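Local coordinates for protein Udp-n-acetylglucosamine pyrophosphorylase (Trypanosoma brucei, PDB 4BQH) that probably catalyses the formation of UDP-N-acetylglucosamine and diphosphate from UTP and N-acetylglucosamine 1-phosphate, at residues E34-L46 against I223-P235. Residues are numbered along the deposited sequence; the frame is centred on the assembly and turned at random.
Sequences ERASLTAQITNEL and IIMENRGRICAAP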
loop_
_atom_site.group_PDB
_atom_site.type_symbol
_atom_site.label_atom_id
_atom_site.label_comp_id
_atom_site.label_asym_id
_atom_site.label_seq_id
_atom_site.Cartn_x
_atom_site.Cartn_y
_atom_site.Cartn_z
ATOM N N GLU A 34 -28.803 0.505 -21.786
ATOM C CA GLU A 34 -28.761 -0.157 -20.487
ATOM C C GLU A 34 -27.945 -1.412 -20.579
ATOM O O GLU A 34 -27.084 -1.659 -19.721
ATOM C CB GLU A 34 -30.164 -0.504 -19.987
ATOM C CG GLU A 34 -30.904 0.680 -19.356
ATOM C CD GLU A 34 -32.423 0.524 -19.403
ATOM O OE1 GLU A 34 -32.924 -0.612 -19.606
ATOM O OE2 GLU A 34 -33.124 1.549 -19.223
ATOM N N ARG A 35 -28.257 -2.220 -21.592
ATOM C CA ARG A 35 -27.532 -3.446 -21.887
ATOM C C ARG A 35 -26.054 -3.125 -22.020
ATOM O O ARG A 35 -25.212 -3.822 -21.449
ATOM C CB ARG A 35 -28.037 -4.095 -23.185
ATOM C CG ARG A 35 -29.423 -4.725 -23.124
ATOM C CD ARG A 35 -29.814 -5.302 -24.485
ATOM N NE ARG A 35 -31.258 -5.531 -24.596
ATOM C CZ ARG A 35 -31.867 -6.083 -25.649
ATOM N N ALA A 36 -25.735 -2.053 -22.746
ATOM C CA ALA A 36 -24.338 -1.695 -22.976
ATOM C C ALA A 36 -23.612 -1.203 -21.719
ATOM O O ALA A 36 -22.456 -1.578 -21.482
ATOM C CB ALA A 36 -24.208 -0.687 -24.103
ATOM N N SER A 37 -24.250 -0.365 -20.907
ATOM C CA SER A 37 -23.520 0.152 -19.737
ATOM C C SER A 37 -23.350 -0.951 -18.687
ATOM O O SER A 37 -22.311 -1.026 -18.034
ATOM C CB SER A 37 -24.191 1.384 -19.127
ATOM O OG SER A 37 -25.487 1.062 -18.700
ATOM N N LEU A 38 -24.369 -1.797 -18.534
ATOM C CA LEU A 38 -24.283 -2.917 -17.607
ATOM C C LEU A 38 -23.194 -3.883 -18.051
ATOM O O LEU A 38 -22.422 -4.393 -17.225
ATOM C CB LEU A 38 -25.639 -3.615 -17.523
ATOM C CG LEU A 38 -26.092 -4.355 -16.276
ATOM C CD1 LEU A 38 -25.641 -3.679 -14.981
ATOM C CD2 LEU A 38 -27.615 -4.428 -16.337
ATOM N N THR A 39 -23.137 -4.142 -19.361
ATOM C CA THR A 39 -22.064 -4.948 -19.947
ATOM C C THR A 39 -20.674 -4.351 -19.666
ATOM O O THR A 39 -19.754 -5.075 -19.230
ATOM C CB THR A 39 -22.291 -5.155 -21.471
ATOM O OG1 THR A 39 -23.509 -5.897 -21.688
ATOM C CG2 THR A 39 -21.136 -5.915 -22.082
ATOM N N ALA A 40 -20.510 -3.043 -19.892
ATOM C CA ALA A 40 -19.214 -2.409 -19.683
ATOM C C ALA A 40 -18.818 -2.541 -18.208
ATOM O O ALA A 40 -17.671 -2.840 -17.904
ATOM C CB ALA A 40 -19.233 -0.939 -20.085
ATOM N N GLN A 41 -19.782 -2.332 -17.314
ATOM C CA GLN A 41 -19.476 -2.390 -15.876
ATOM C C GLN A 41 -19.050 -3.790 -15.465
ATOM O O GLN A 41 -18.005 -3.952 -14.847
ATOM C CB GLN A 41 -20.649 -1.925 -15.030
ATOM C CG GLN A 41 -20.345 -1.961 -13.531
ATOM C CD GLN A 41 -21.578 -1.739 -12.666
ATOM O OE1 GLN A 41 -22.707 -1.970 -13.103
ATOM N NE2 GLN A 41 -21.362 -1.292 -11.418
ATOM N N ILE A 42 -19.842 -4.792 -15.810
ATOM C CA ILE A 42 -19.543 -6.164 -15.379
ATOM C C ILE A 42 -18.233 -6.653 -16.017
ATOM O O ILE A 42 -17.456 -7.359 -15.375
ATOM C CB ILE A 42 -20.717 -7.117 -15.667
ATOM C CG1 ILE A 42 -21.944 -6.725 -14.835
ATOM C CG2 ILE A 42 -20.349 -8.577 -15.420
ATOM C CD1 ILE A 42 -23.226 -7.347 -15.356
ATOM N N THR A 43 -17.980 -6.222 -17.251
ATOM C CA THR A 43 -16.737 -6.554 -17.979
ATOM C C THR A 43 -15.475 -5.865 -17.443
ATOM O O THR A 43 -14.454 -6.523 -17.195
ATOM C CB THR A 43 -16.903 -6.258 -19.501
ATOM O OG1 THR A 43 -18.009 -7.018 -20.005
ATOM C CG2 THR A 43 -15.661 -6.643 -20.271
ATOM N N ASN A 44 -15.544 -4.549 -17.266
ATOM C CA ASN A 44 -14.380 -3.718 -16.983
ATOM C C ASN A 44 -14.180 -3.376 -15.522
ATOM O O ASN A 44 -13.051 -3.064 -15.124
ATOM C CB ASN A 44 -14.456 -2.417 -17.771
ATOM C CG ASN A 44 -14.604 -2.661 -19.252
ATOM O OD1 ASN A 44 -14.110 -3.667 -19.777
ATOM N ND2 ASN A 44 -15.305 -1.764 -19.931
ATOM N N GLU A 45 -15.263 -3.389 -14.743
ATOM C CA GLU A 45 -15.173 -2.993 -13.326
ATOM C C GLU A 45 -15.357 -4.172 -12.390
ATOM O O GLU A 45 -14.974 -4.073 -11.226
ATOM C CB GLU A 45 -16.223 -1.936 -12.968
ATOM C CG GLU A 45 -16.084 -0.657 -13.771
ATOM C CD GLU A 45 -17.135 0.356 -13.362
ATOM O OE1 GLU A 45 -17.203 0.706 -12.162
ATOM O OE2 GLU A 45 -17.900 0.792 -14.232
ATOM N N LEU A 46 -15.999 -5.236 -12.869
ATOM C CA LEU A 46 -16.150 -6.474 -12.077
ATOM C C LEU A 46 -15.548 -7.690 -12.788
ATOM O O LEU A 46 -16.049 -8.814 -12.666
ATOM C CB LEU A 46 -17.623 -6.739 -11.707
ATOM C CG LEU A 46 -18.142 -5.701 -10.700
ATOM C CD1 LEU A 46 -19.000 -4.723 -11.461
ATOM C CD2 LEU A 46 -18.913 -6.361 -9.558
ATOM N N ILE A 223 -28.570 -8.537 -5.640
ATOM C CA ILE A 223 -27.697 -7.408 -5.934
ATOM C C ILE A 223 -28.571 -6.173 -6.148
ATOM O O ILE A 223 -29.588 -6.225 -6.877
ATOM C CB ILE A 223 -26.798 -7.682 -7.158
ATOM C CG1 ILE A 223 -25.741 -8.735 -6.789
ATOM C CG2 ILE A 223 -26.079 -6.418 -7.617
ATOM C CD1 ILE A 223 -24.903 -9.252 -7.949
ATOM N N ILE A 224 -28.183 -5.071 -5.512
ATOM C CA ILE A 224 -28.918 -3.826 -5.654
ATOM C C ILE A 224 -28.520 -3.151 -6.965
ATOM O O ILE A 224 -27.359 -3.185 -7.357
ATOM C CB ILE A 224 -28.641 -2.895 -4.464
ATOM C CG1 ILE A 224 -29.171 -3.517 -3.160
ATOM C CG2 ILE A 224 -29.252 -1.500 -4.705
ATOM C CD1 ILE A 224 -28.576 -2.920 -1.895
ATOM N N MET A 225 -29.506 -2.568 -7.657
ATOM C CA MET A 225 -29.259 -1.769 -8.848
ATOM C C MET A 225 -29.141 -0.294 -8.482
ATOM O O MET A 225 -30.024 0.252 -7.801
ATOM C CB MET A 225 -30.409 -1.953 -9.866
ATOM C CG MET A 225 -30.689 -3.395 -10.281
ATOM S SD MET A 225 -29.260 -4.124 -11.101
ATOM C CE MET A 225 -29.295 -3.257 -12.682
ATOM N N GLU A 226 -28.051 0.345 -8.904
ATOM C CA GLU A 226 -27.928 1.795 -8.772
ATOM C C GLU A 226 -28.932 2.473 -9.727
ATOM O O GLU A 226 -29.601 3.462 -9.372
ATOM C CB GLU A 226 -26.509 2.243 -9.086
ATOM C CG GLU A 226 -26.265 3.725 -8.818
ATOM C CD GLU A 226 -24.804 4.129 -8.924
ATOM O OE1 GLU A 226 -23.936 3.264 -9.181
ATOM O OE2 GLU A 226 -24.523 5.330 -8.741
ATOM N N ASN A 227 -29.016 1.918 -10.926
ATOM C CA ASN A 227 -30.008 2.336 -11.948
ATOM C C ASN A 227 -30.167 1.203 -12.956
ATOM O O ASN A 227 -29.564 0.145 -12.797
ATOM C CB ASN A 227 -29.604 3.673 -12.615
ATOM C CG ASN A 227 -28.240 3.625 -13.283
ATOM O OD1 ASN A 227 -28.024 2.881 -14.232
ATOM N ND2 ASN A 227 -27.322 4.448 -12.802
ATOM N N ARG A 228 -30.974 1.395 -14.000
ATOM C CA ARG A 228 -31.256 0.292 -14.890
ATOM C C ARG A 228 -30.011 -0.174 -15.662
ATOM O O ARG A 228 -30.009 -1.280 -16.213
ATOM C CB ARG A 228 -32.436 0.635 -15.822
ATOM C CG ARG A 228 -33.763 0.666 -15.060
ATOM C CD ARG A 228 -34.921 0.905 -15.991
ATOM N NE ARG A 228 -35.026 -0.184 -16.956
ATOM C CZ ARG A 228 -35.965 -0.282 -17.884
ATOM N NH1 ARG A 228 -36.929 0.659 -18.014
ATOM N NH2 ARG A 228 -35.927 -1.320 -18.696
ATOM N N GLY A 229 -28.970 0.649 -15.692
ATOM C CA GLY A 229 -27.750 0.326 -16.421
ATOM C C GLY A 229 -26.517 0.150 -15.535
ATOM O O GLY A 229 -25.394 0.160 -16.030
ATOM N N ARG A 230 -26.719 -0.018 -14.236
ATOM C CA ARG A 230 -25.571 -0.082 -13.321
ATOM C C ARG A 230 -25.925 -0.784 -12.028
ATOM O O ARG A 230 -26.914 -0.435 -11.378
ATOM C CB ARG A 230 -25.044 1.324 -13.023
ATOM C CG ARG A 230 -23.732 1.332 -12.245
ATOM C CD ARG A 230 -23.065 2.700 -12.249
ATOM N NE ARG A 230 -21.766 2.634 -11.561
ATOM C CZ ARG A 230 -20.646 2.194 -12.133
ATOM N NH1 ARG A 230 -20.665 1.761 -13.392
ATOM N NH2 ARG A 230 -19.516 2.173 -11.440
ATOM N N ILE A 231 -25.121 -1.782 -11.656
ATOM C CA ILE A 231 -25.296 -2.411 -10.356
ATOM C C ILE A 231 -24.557 -1.631 -9.288
ATOM O O ILE A 231 -23.568 -0.955 -9.553
ATOM C CB ILE A 231 -24.855 -3.895 -10.318
ATOM C CG1 ILE A 231 -23.344 -4.035 -10.360
ATOM C CG2 ILE A 231 -25.528 -4.718 -11.404
ATOM C CD1 ILE A 231 -22.883 -5.371 -9.797
ATOM N N CYS A 232 -25.075 -1.715 -8.073
ATOM C CA CYS A 232 -24.419 -1.153 -6.932
ATOM C C CYS A 232 -23.170 -2.005 -6.673
ATOM O O CYS A 232 -23.249 -3.223 -6.548
ATOM C CB CYS A 232 -25.339 -1.214 -5.720
ATOM S SG CYS A 232 -24.636 -0.197 -4.430
ATOM N N ALA A 233 -22.019 -1.349 -6.652
ATOM C CA ALA A 233 -20.742 -2.020 -6.343
ATOM C C ALA A 233 -19.809 -1.008 -5.701
ATOM O O ALA A 233 -19.978 0.216 -5.846
ATOM C CB ALA A 233 -20.114 -2.653 -7.596
ATOM N N ALA A 234 -18.843 -1.512 -4.941
ATOM C CA ALA A 234 -18.005 -0.631 -4.126
ATOM C C ALA A 234 -16.600 -1.189 -4.116
ATOM O O ALA A 234 -16.424 -2.371 -4.387
ATOM C CB ALA A 234 -18.553 -0.564 -2.715
ATOM N N PRO A 235 -15.595 -0.335 -3.799
ATOM C CA PRO A 235 -14.227 -0.825 -3.692
ATOM C C PRO A 235 -14.198 -1.960 -2.684
ATOM O O PRO A 235 -14.835 -1.858 -1.619
ATOM C CB PRO A 235 -13.463 0.392 -3.150
ATOM C CG PRO A 235 -14.210 1.563 -3.704
ATOM C CD PRO A 235 -15.665 1.132 -3.604
HETATM O O HOH W 1 -32.239 -2.751 -17.739
#
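Gln41, on helix 32-44, docks its side-chain amide on the backbone of Ile231 in a beta hairpin. The hairpin pairs strands 225-227 and 230-234 through a type I turn from Asn227 to Arg230, with a classic beta bulge, Glu226 and Asn227 both facing Arg230. Strand 213-214 completes the antiparallel sheet, and the Cys232-Cys215 disulfide ties strand 230-234 to the residue just after strand 213-214. Gln41 OE1 accepts from Ile231 N at 2.8 Å, on an in-plane lone pair. Gln41 NE2 donates to Ile231 O at 2.9 Å, nearly straight at 175°. These two bonds fix the rotation of the buried amide. Gln41 CG lies anti to the backbone N (chi1 -179°) and the chain runs on extended, carrying the amide across to the strand.

The Arg230 guanidinium stacks on this amide, the planes 16° apart, with Gln41 NE2 over its centre. End-on, the same guanidinium grips Glu45 in a nearly coplanar, two-pronged salt bridge: Arg230 NH2 to Glu45 OE1 at 2.8 Å, Arg230 NH1 to Glu45 OE2 at 3.0 Å. Arg230 NE adds a weak, charge-assisted hydrogen bond to Glu226 OE1.

Beside the amide, Leu38 CD1 packs on Ile231 CG2, and Leu46 CD2, just past the helix, meets Ile231 CD1 tip to tip. Ala26 and Ile23 of helix 21-29 extend this apolar patch. At the turn, the Glu34 carboxylate lies tilted over a face of the Arg228 guanidinium, a contact of charges alone. Ser31 N and a water shared with Arg228 O donate to Glu34 OE1. Ser37 OG donates to Gly229 O at 2.8 Å, in the carbonyl plane.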